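Local coordinates for protein alpha-ketoglutarate-dependent non-heme iron oxygenase EasH (Aspergillus japonicus, PDB 5M0T) that acts as an iron(II)- and 2-oxoglutarate-dependent oxidase in the biosynthesis of the ergot alkaloid cycloclavine, at residues R103-G106 with D111-L114; D43-F48 with T157-F162; L86-L91 with R245-T250. All coordinates share one frame; numbering follows the deposited sequence.

Interaction 1: R103-G106 with D111-L114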
loop_
_atom_site.group_PDB
_atom_site.type_symbol
_atom_site.label_atom_id
_atom_site.label_comp_id
_atom_site.label_asym_id
_atom_site.label_seq_id
_atom_site.Cartn_x
_atom_site.Cartn_y
_atom_site.Cartn_z
ATOM N N ARG A 103 4.177 -16.856 -8.550
ATOM C CA ARG A 103 4.961 -17.761 -7.723
ATOM C C ARG A 103 5.620 -17.070 -6.529
ATOM O O ARG A 103 5.651 -17.633 -5.455
ATOM C CB ARG A 103 6.024 -18.464 -8.552
ATOM C CG ARG A 103 5.471 -19.612 -9.361
ATOM C CD ARG A 103 6.520 -20.203 -10.277
ATOM N NE ARG A 103 5.904 -20.653 -11.517
ATOM C CZ ARG A 103 5.141 -21.737 -11.629
ATOM N NH1 ARG A 103 4.911 -22.552 -10.590
ATOM N NH2 ARG A 103 4.617 -22.027 -12.818
ATOM N N LEU A 104 6.171 -15.877 -6.724
ATOM C CA LEU A 104 6.826 -15.165 -5.619
ATOM C C LEU A 104 5.811 -14.686 -4.579
ATOM O O LEU A 104 5.987 -14.921 -3.376
ATOM C CB LEU A 104 7.662 -13.994 -6.119
ATOM C CG LEU A 104 8.634 -13.408 -5.078
ATOM C CD1 LEU A 104 9.769 -14.376 -4.764
ATOM C CD2 LEU A 104 9.175 -12.070 -5.591
ATOM N N PHE A 105 4.744 -14.049 -5.053
ATOM C CA PHE A 105 3.805 -13.357 -4.182
ATOM C C PHE A 105 2.584 -14.161 -3.751
ATOM O O PHE A 105 1.985 -13.857 -2.724
ATOM C CB PHE A 105 3.358 -12.054 -4.848
ATOM C CG PHE A 105 4.485 -11.107 -5.131
ATOM C CD1 PHE A 105 5.283 -10.637 -4.109
ATOM C CD2 PHE A 105 4.740 -10.674 -6.418
ATOM C CE1 PHE A 105 6.325 -9.748 -4.365
ATOM C CE2 PHE A 105 5.778 -9.781 -6.677
ATOM C CZ PHE A 105 6.578 -9.318 -5.649
ATOM N N GLY A 106 2.194 -15.164 -4.528
ATOM C CA GLY A 106 1.024 -15.965 -4.213
ATOM C C GLY A 106 0.993 -16.562 -2.817
ATOM O O GLY A 106 -0.048 -16.512 -2.160
ATOM N N ASP A 111 -2.266 -11.324 -4.415
ATOM C CA ASP A 111 -2.030 -10.453 -5.577
ATOM C C ASP A 111 -0.805 -9.521 -5.436
ATOM O O ASP A 111 -0.217 -9.379 -4.366
ATOM C CB ASP A 111 -3.293 -9.634 -5.907
ATOM C CG ASP A 111 -4.411 -10.472 -6.522
ATOM O OD1 ASP A 111 -4.213 -11.665 -6.835
ATOM O OD2 ASP A 111 -5.516 -9.916 -6.690
ATOM N N TYR A 112 -0.459 -8.904 -6.561
ATOM C CA TYR A 112 0.707 -8.062 -6.715
ATOM C C TYR A 112 0.357 -6.967 -7.707
ATOM O O TYR A 112 -0.662 -7.051 -8.405
ATOM C CB TYR A 112 1.895 -8.867 -7.251
ATOM C CG TYR A 112 1.536 -9.649 -8.494
ATOM C CD1 TYR A 112 0.912 -10.896 -8.395
ATOM C CD2 TYR A 112 1.749 -9.123 -9.761
ATOM C CE1 TYR A 112 0.540 -11.599 -9.516
ATOM C CE2 TYR A 112 1.388 -9.830 -10.893
ATOM C CZ TYR A 112 0.784 -11.071 -10.767
ATOM O OH TYR A 112 0.397 -11.797 -11.880
ATOM N N TRP A 113 1.204 -5.947 -7.764
ATOM C CA TRP A 113 1.064 -4.856 -8.731
ATOM C C TRP A 113 2.367 -4.053 -8.857
ATOM O O TRP A 113 3.335 -4.320 -8.149
ATOM C CB TRP A 113 -0.135 -3.956 -8.378
ATOM C CG TRP A 113 -0.156 -3.337 -6.998
ATOM C CD1 TRP A 113 0.843 -3.337 -6.041
ATOM C CD2 TRP A 113 -1.219 -2.555 -6.453
ATOM N NE1 TRP A 113 0.432 -2.650 -4.928
ATOM C CE2 TRP A 113 -0.825 -2.151 -5.157
ATOM C CE3 TRP A 113 -2.466 -2.146 -6.940
ATOM C CZ2 TRP A 113 -1.646 -1.375 -4.339
ATOM C CZ3 TRP A 113 -3.280 -1.380 -6.122
ATOM C CH2 TRP A 113 -2.865 -1.006 -4.829
ATOM N N LEU A 114 2.394 -3.089 -9.769
ATOM C CA LEU A 114 3.582 -2.283 -10.011
ATOM C C LEU A 114 3.799 -1.314 -8.856
ATOM O O LEU A 114 2.866 -0.646 -8.432
ATOM C CB LEU A 114 3.426 -1.506 -11.323
ATOM C CG LEU A 114 4.610 -0.644 -11.776
ATOM C CD1 LEU A 114 5.775 -1.503 -12.246
ATOM C CD2 LEU A 114 4.157 0.309 -12.874
#

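Interaction 2: D43-F48 with T157-F162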
loop_
_atom_site.group_PDB
_atom_site.type_symbol
_atom_site.label_atom_id
_atom_site.label_comp_id
_atom_site.label_asym_id
_atom_site.label_seq_id
_atom_site.Cartn_x
_atom_site.Cartn_y
_atom_site.Cartn_z
ATOM N N ASP A 43 13.717 -5.991 -31.091
ATOM C CA ASP A 43 12.684 -5.116 -31.658
ATOM C C ASP A 43 11.898 -4.350 -30.600
ATOM O O ASP A 43 11.562 -3.181 -30.803
ATOM C CB ASP A 43 11.703 -5.906 -32.524
ATOM C CG ASP A 43 10.665 -5.010 -33.173
ATOM O OD1 ASP A 43 11.002 -4.351 -34.177
ATOM O OD2 ASP A 43 9.528 -4.935 -32.649
ATOM N N GLN A 44 11.588 -5.017 -29.491
ATOM C CA GLN A 44 10.969 -4.346 -28.352
ATOM C C GLN A 44 11.875 -3.263 -27.737
ATOM O O GLN A 44 11.414 -2.166 -27.417
ATOM C CB GLN A 44 10.584 -5.358 -27.286
ATOM C CG GLN A 44 9.338 -6.167 -27.629
ATOM C CD GLN A 44 8.994 -7.144 -26.525
ATOM O OE1 GLN A 44 9.865 -7.865 -26.026
ATOM N NE2 GLN A 44 7.728 -7.153 -26.112
ATOM N N VAL A 45 13.156 -3.566 -27.592
ATOM C CA VAL A 45 14.102 -2.607 -27.021
ATOM C C VAL A 45 14.187 -1.349 -27.897
ATOM O O VAL A 45 14.123 -0.229 -27.376
ATOM C CB VAL A 45 15.503 -3.242 -26.808
ATOM C CG1 VAL A 45 16.554 -2.192 -26.441
ATOM C CG2 VAL A 45 15.429 -4.316 -25.727
ATOM N N ARG A 46 14.309 -1.543 -29.214
ATOM C CA ARG A 46 14.314 -0.436 -30.180
ATOM C C ARG A 46 13.065 0.441 -30.056
ATOM O O ARG A 46 13.180 1.667 -29.928
ATOM C CB ARG A 46 14.441 -0.948 -31.626
ATOM N N ARG A 47 11.888 -0.186 -30.071
ATOM C CA ARG A 47 10.620 0.548 -29.972
ATOM C C ARG A 47 10.429 1.227 -28.614
ATOM O O ARG A 47 9.991 2.374 -28.563
ATOM C CB ARG A 47 9.409 -0.349 -30.307
ATOM C CG ARG A 47 9.177 -0.512 -31.802
ATOM C CD ARG A 47 7.915 -1.298 -32.106
ATOM N NE ARG A 47 7.988 -2.675 -31.602
ATOM C CZ ARG A 47 7.200 -3.220 -30.668
ATOM N NH1 ARG A 47 6.212 -2.536 -30.086
ATOM N NH2 ARG A 47 7.389 -4.491 -30.319
ATOM N N PHE A 48 10.764 0.534 -27.526
ATOM C CA PHE A 48 10.699 1.134 -26.191
ATOM C C PHE A 48 11.626 2.351 -26.088
ATOM O O PHE A 48 11.196 3.415 -25.656
ATOM C CB PHE A 48 11.045 0.111 -25.100
ATOM C CG PHE A 48 10.840 0.625 -23.698
ATOM C CD1 PHE A 48 9.570 0.961 -23.254
ATOM C CD2 PHE A 48 11.915 0.779 -22.826
ATOM C CE1 PHE A 48 9.369 1.442 -21.976
ATOM C CE2 PHE A 48 11.720 1.251 -21.543
ATOM C CZ PHE A 48 10.449 1.580 -21.117
ATOM N N THR A 157 15.975 -4.611 -17.064
ATOM C CA THR A 157 16.318 -4.912 -18.438
ATOM C C THR A 157 17.414 -3.974 -18.947
ATOM O O THR A 157 17.353 -2.763 -18.741
ATOM C CB THR A 157 15.071 -4.786 -19.335
ATOM O OG1 THR A 157 14.005 -5.560 -18.783
ATOM C CG2 THR A 157 15.371 -5.233 -20.747
ATOM N N ALA A 158 18.396 -4.549 -19.634
ATOM C CA ALA A 158 19.422 -3.787 -20.320
ATOM C C ALA A 158 18.855 -3.216 -21.631
ATOM O O ALA A 158 18.376 -3.955 -22.485
ATOM C CB ALA A 158 20.641 -4.660 -20.586
ATOM N N LEU A 159 18.895 -1.895 -21.768
ATOM C CA LEU A 159 18.457 -1.218 -22.986
ATOM C C LEU A 159 19.614 -0.785 -23.870
ATOM O O LEU A 159 19.376 -0.345 -24.997
ATOM C CB LEU A 159 17.585 -0.013 -22.638
ATOM C CG LEU A 159 16.292 -0.306 -21.875
ATOM C CD1 LEU A 159 15.562 0.986 -21.544
ATOM C CD2 LEU A 159 15.389 -1.250 -22.671
ATOM N N THR A 160 20.837 -0.851 -23.330
ATOM C CA THR A 160 22.077 -0.794 -24.094
ATOM C C THR A 160 22.905 -1.997 -23.645
ATOM O O THR A 160 22.491 -2.721 -22.738
ATOM C CB THR A 160 22.904 0.458 -23.752
ATOM O OG1 THR A 160 23.220 0.449 -22.353
ATOM C CG2 THR A 160 22.159 1.734 -24.097
ATOM N N ASP A 161 24.084 -2.193 -24.241
ATOM C CA ASP A 161 25.039 -3.188 -23.719
ATOM C C ASP A 161 25.311 -2.897 -22.244
ATOM O O ASP A 161 25.365 -1.744 -21.855
ATOM C CB ASP A 161 26.361 -3.216 -24.513
ATOM C CG ASP A 161 26.236 -3.937 -25.885
ATOM O OD1 ASP A 161 25.496 -4.929 -26.052
ATOM O OD2 ASP A 161 26.905 -3.501 -26.831
ATOM N N PHE A 162 25.410 -3.952 -21.445
ATOM C CA PHE A 162 25.730 -3.895 -20.028
ATOM C C PHE A 162 27.070 -4.614 -19.882
ATOM O O PHE A 162 27.136 -5.822 -20.128
ATOM C CB PHE A 162 24.677 -4.645 -19.198
ATOM C CG PHE A 162 23.688 -3.769 -18.478
ATOM C CD1 PHE A 162 23.149 -2.634 -19.072
ATOM C CD2 PHE A 162 23.257 -4.116 -17.217
ATOM C CE1 PHE A 162 22.238 -1.843 -18.394
ATOM C CE2 PHE A 162 22.328 -3.340 -16.537
ATOM C CZ PHE A 162 21.825 -2.192 -17.122
#

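Interaction 3: L86-L91 with R245-T250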
loop_
_atom_site.group_PDB
_atom_site.type_symbol
_atom_site.label_atom_id
_atom_site.label_comp_id
_atom_site.label_asym_id
_atom_site.label_seq_id
_atom_site.Cartn_x
_atom_site.Cartn_y
_atom_site.Cartn_z
ATOM N N LEU A 86 4.114 0.548 -25.250
ATOM C CA LEU A 86 4.745 -0.757 -25.116
ATOM C C LEU A 86 4.773 -1.229 -23.648
ATOM O O LEU A 86 4.610 -2.424 -23.377
ATOM C CB LEU A 86 6.154 -0.724 -25.723
ATOM C CG LEU A 86 6.919 -2.057 -25.831
ATOM C CD1 LEU A 86 7.794 -2.074 -27.092
ATOM C CD2 LEU A 86 7.748 -2.377 -24.576
ATOM N N PHE A 87 4.960 -0.303 -22.709
ATOM C CA PHE A 87 4.892 -0.635 -21.284
ATOM C C PHE A 87 3.466 -1.070 -20.908
ATOM O O PHE A 87 3.248 -2.147 -20.360
ATOM C CB PHE A 87 5.322 0.568 -20.433
ATOM C CG PHE A 87 5.508 0.252 -18.997
ATOM C CD1 PHE A 87 4.425 0.236 -18.125
ATOM C CD2 PHE A 87 6.773 -0.008 -18.503
ATOM C CE1 PHE A 87 4.599 -0.079 -16.790
ATOM C CE2 PHE A 87 6.955 -0.307 -17.170
ATOM C CZ PHE A 87 5.870 -0.350 -16.307
ATOM N N ARG A 88 2.510 -0.199 -21.209
ATOM C CA ARG A 88 1.104 -0.440 -20.918
ATOM C C ARG A 88 0.560 -1.759 -21.482
ATOM O O ARG A 88 -0.120 -2.469 -20.771
ATOM C CB ARG A 88 0.256 0.718 -21.448
ATOM C CG ARG A 88 0.393 2.004 -20.647
ATOM C CD ARG A 88 -0.714 2.983 -21.009
ATOM N NE ARG A 88 -0.724 3.339 -22.431
ATOM C CZ ARG A 88 0.091 4.209 -23.024
ATOM N NH1 ARG A 88 1.050 4.841 -22.347
ATOM N NH2 ARG A 88 -0.049 4.432 -24.326
ATOM N N ASP A 89 0.886 -2.071 -22.738
ATOM C CA ASP A 89 0.254 -3.175 -23.495
ATOM C C ASP A 89 1.074 -4.468 -23.563
ATOM O O ASP A 89 0.506 -5.549 -23.485
ATOM C CB ASP A 89 -0.026 -2.735 -24.928
ATOM C CG ASP A 89 -0.966 -1.550 -25.023
ATOM O OD1 ASP A 89 -1.455 -1.057 -23.987
ATOM O OD2 ASP A 89 -1.220 -1.106 -26.171
ATOM N N GLU A 90 2.391 -4.363 -23.736
ATOM C CA GLU A 90 3.249 -5.538 -23.911
ATOM C C GLU A 90 3.801 -6.025 -22.570
ATOM O O GLU A 90 3.586 -7.169 -22.196
ATOM C CB GLU A 90 4.366 -5.254 -24.930
ATOM C CG GLU A 90 3.829 -4.668 -26.243
ATOM C CD GLU A 90 4.814 -4.662 -27.419
ATOM O OE1 GLU A 90 5.685 -5.555 -27.530
ATOM O OE2 GLU A 90 4.694 -3.754 -28.267
ATOM N N LEU A 91 4.463 -5.147 -21.827
ATOM C CA LEU A 91 5.103 -5.534 -20.559
ATOM C C LEU A 91 4.119 -5.837 -19.420
ATOM O O LEU A 91 4.298 -6.820 -18.685
ATOM C CB LEU A 91 6.098 -4.472 -20.109
ATOM C CG LEU A 91 7.263 -4.270 -21.072
ATOM C CD1 LEU A 91 8.072 -3.056 -20.634
ATOM C CD2 LEU A 91 8.140 -5.518 -21.153
ATOM N N ARG A 245 -7.855 8.825 -16.504
ATOM C CA ARG A 245 -8.789 7.736 -16.778
ATOM C C ARG A 245 -8.800 7.328 -18.260
ATOM O O ARG A 245 -8.742 6.134 -18.566
ATOM C CB ARG A 245 -10.191 8.124 -16.315
ATOM C CG ARG A 245 -11.220 7.036 -16.542
ATOM C CD ARG A 245 -12.321 7.075 -15.517
ATOM N NE ARG A 245 -13.329 6.088 -15.865
ATOM C CZ ARG A 245 -14.380 5.768 -15.120
ATOM N NH1 ARG A 245 -14.596 6.338 -13.936
ATOM N NH2 ARG A 245 -15.220 4.851 -15.571
ATOM N N GLU A 246 -8.846 8.317 -19.157
ATOM C CA GLU A 246 -8.826 8.088 -20.617
ATOM C C GLU A 246 -7.708 7.129 -21.062
ATOM O O GLU A 246 -7.942 6.235 -21.872
ATOM C CB GLU A 246 -8.756 9.440 -21.361
ATOM C CG GLU A 246 -8.212 9.468 -22.798
ATOM C CD GLU A 246 -6.774 10.005 -22.904
ATOM O OE1 GLU A 246 -6.505 10.791 -23.839
ATOM O OE2 GLU A 246 -5.908 9.663 -22.063
ATOM N N LEU A 247 -6.510 7.306 -20.512
ATOM C CA LEU A 247 -5.359 6.443 -20.840
ATOM C C LEU A 247 -5.502 5.028 -20.239
ATOM O O LEU A 247 -5.221 4.037 -20.906
ATOM C CB LEU A 247 -4.054 7.096 -20.371
ATOM C CG LEU A 247 -2.728 6.558 -20.898
ATOM C CD1 LEU A 247 -2.631 6.714 -22.414
ATOM C CD2 LEU A 247 -1.535 7.241 -20.205
ATOM N N VAL A 248 -5.949 4.952 -18.991
ATOM C CA VAL A 248 -6.154 3.671 -18.319
ATOM C C VAL A 248 -7.141 2.784 -19.088
ATOM O O VAL A 248 -6.927 1.579 -19.214
ATOM C CB VAL A 248 -6.589 3.871 -16.843
ATOM C CG1 VAL A 248 -7.028 2.560 -16.196
ATOM C CG2 VAL A 248 -5.454 4.492 -16.035
ATOM N N GLU A 249 -8.184 3.397 -19.639
ATOM C CA GLU A 249 -9.217 2.665 -20.390
ATOM C C GLU A 249 -8.764 2.089 -21.741
ATOM O O GLU A 249 -9.522 1.319 -22.349
ATOM C CB GLU A 249 -10.482 3.522 -20.552
ATOM C CG GLU A 249 -11.152 3.805 -19.215
ATOM C CD GLU A 249 -12.476 4.528 -19.326
ATOM O OE1 GLU A 249 -12.634 5.411 -20.199
ATOM O OE2 GLU A 249 -13.381 4.191 -18.531
ATOM N N THR A 250 -7.551 2.429 -22.195
ATOM C CA THR A 250 -6.925 1.774 -23.354
ATOM C C THR A 250 -6.250 0.424 -23.042
ATOM O O THR A 250 -5.886 -0.304 -23.962
ATOM C CB THR A 250 -5.844 2.665 -24.003
ATOM O OG1 THR A 250 -4.808 2.930 -23.057
ATOM C CG2 THR A 250 -6.438 3.978 -24.489
#

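Interaction 1: R103-G106 with D111-L114
The ring of Phe105 is pressed from two directions: a methyl of its own helix lies over one face, and Tyr112 slants in at the CD2 corner. The methyl is CD2 of Leu104, 3.7 Å above the plane of the Phe105 ring and displaced toward its rim. Across the contact the closest atom is the methylene of the tyrosine, not its ring, with Tyr112 CB 3.5 Å from Phe105 CD2. The same CB of Tyr112 lies 4.0 Å from both CG and CE2 of Phe105, so it rests against the CG-CD2-CE2 side of the ring. The two side chains cross at about a right angle, and the rings do not stack.

The first torsion of Tyr112, chi1 51°, tucks CG between the backbone N and the carbonyl carbon. This turns the phenol back along the helix, where the side chain packs on Cys101 and Lys102 and its OH is hydrogen-bonded to ND1 of His98. The tyrosine is thus held at both ends, by packing at CB and by a polar bond at OH.

Only four residues separate the two segments, so Phe105 and Tyr112 close a tight helix-to-strand connection, where helix 95-105 gives way to strand 112-122 of the large sheet. Strand 222-231 runs antiparallel beside that strand and supplies Ser231, which touches Phe105, and Met229, which touches Tyr112. Just before the strand, Asp111 forms a salt bridge with Lys257, while helix 21-31 packs against Leu104 through Phe25.

Interaction 2: D43-F48 with T157-F162
Val45 and Phe48 both hold a side-chain carbon anti to the backbone N (CG1 at chi1 170° and CG at -173°), which swings the valine methyl and the phenyl ring off the same side of their helix toward Leu159. The leucine answers with CG anti to its carbonyl carbon, and its two methyls share the work. Leu159 CD1 sits at the edge of the Phe48 ring, near the ring plane, 3.9 Å from Phe48 CE2. Leu159 CD2 lies between the two helix residues, 4.0 Å from Phe48 CD2 and 4.1 Å from Val45 CG1. The phenylalanine and leucine side chains meet at about a right angle. Valine also leans on the backbone, with Val45 CG1 3.7 Å from Leu159 O, a carbonyl that Asn49 ND2 meets through a weak hydrogen bond.

The outer side of the same helical turn is polar. Arg47 grips Asp43 side-on, one turn back, both nitrogens going to a single carboxylate oxygen: NE lies 2.9 Å and NH2 3.2 Å from Asp43 OD2. The NE bond is fairly straight, at 157°, and OD2 stays close to the guanidinium plane, although NE reaches it from above the carboxylate plane.

Leu159 follows directly on strand 152-158, part of the core sheet of this cupin-clan domain; Leu156 on that strand lines the 2-oxoglutarate pocket, and Ala158 bonds through its backbone to Asp200, a zinc ligand. Helix 42-52 therefore covers the end of a strand that serves the active site. On the neighbouring strand 222-231, Phe225 stacks with Phe48 and packs on Leu159, while Leu86 of helix 85-91 closes in on Phe48 from another helix.

Interaction 3: L86-L91 with R245-T250
Arg88 reaches across to Leu247 with the outer half of its chain. The bond from CA to CB heads toward 245-250; from CB, CG runs anti to the carbonyl carbon of Arg88, and contact starts at the next atom: Arg88 CD lies 4.1 Å from Leu247 CG. A bend at chi3, -59°, then turns the head group broadside to the leucine. Arg88 NE comes 3.9 Å from Leu247 CD1, and Arg88 CZ comes nearest, 3.7 Å from the same methyl, which sits over the centre of one guanidinium face. At the tip the two NH groups divide the leucine: NH2 stays with CD1, whereas NH1 is as near to CD2 as to CD1. NH1 also donates to the carbonyl of Pro81, which helps to fix the rotation of the group, and Met251 packs on the chain too.

This is an apolar methyl laid on a cationic plane at the partly exposed surface, and it ties the helix at 245-248, late in the chain, to helix 85-91 from the earlier part. The latter helix widens here into a pi-type turn at 87-91, in which Leu86 O accepts from both Glu90 N, at 3.0 Å, and Leu91 N, at 3.1 Å.

Thr250 flanks the arginine more loosely, with OG1 4.2 Å from Arg88 NE. On the far side of its own segment Arg245 bridges to Glu249, NE to OE2 being 3.3 Å; the bond is straight at 166° and lies in the guanidinium plane, but meets the carboxylate from well above its plane. Asp89 turns its charge to Lys85, one helical turn earlier.

In the fold
The centres of interactions 1 and 2 are about 25 Å apart, on opposite sides of the chain's centre, and each is about 20 Å from the centre of interaction 3. Interactions 1 and 2 reach the same seven-stranded sheet, through strands 112-122 and 152-158, which both border strand 222-231. Helix 85-91 joins the set: Phe87 packs on Leu114 of interaction 1, while Glu90 forms a salt bridge with Arg47 and accepts a probable hydrogen bond from Gln44 of interaction 2. Along the chain interaction 1 is nested within both longer loops, and interactions 2 and 3 alternate. Helices 42-52 and 85-91 are thus tied to each other and to the sheet that supplies part of the 2-oxoglutarate pocket, joining distant parts of the sequence.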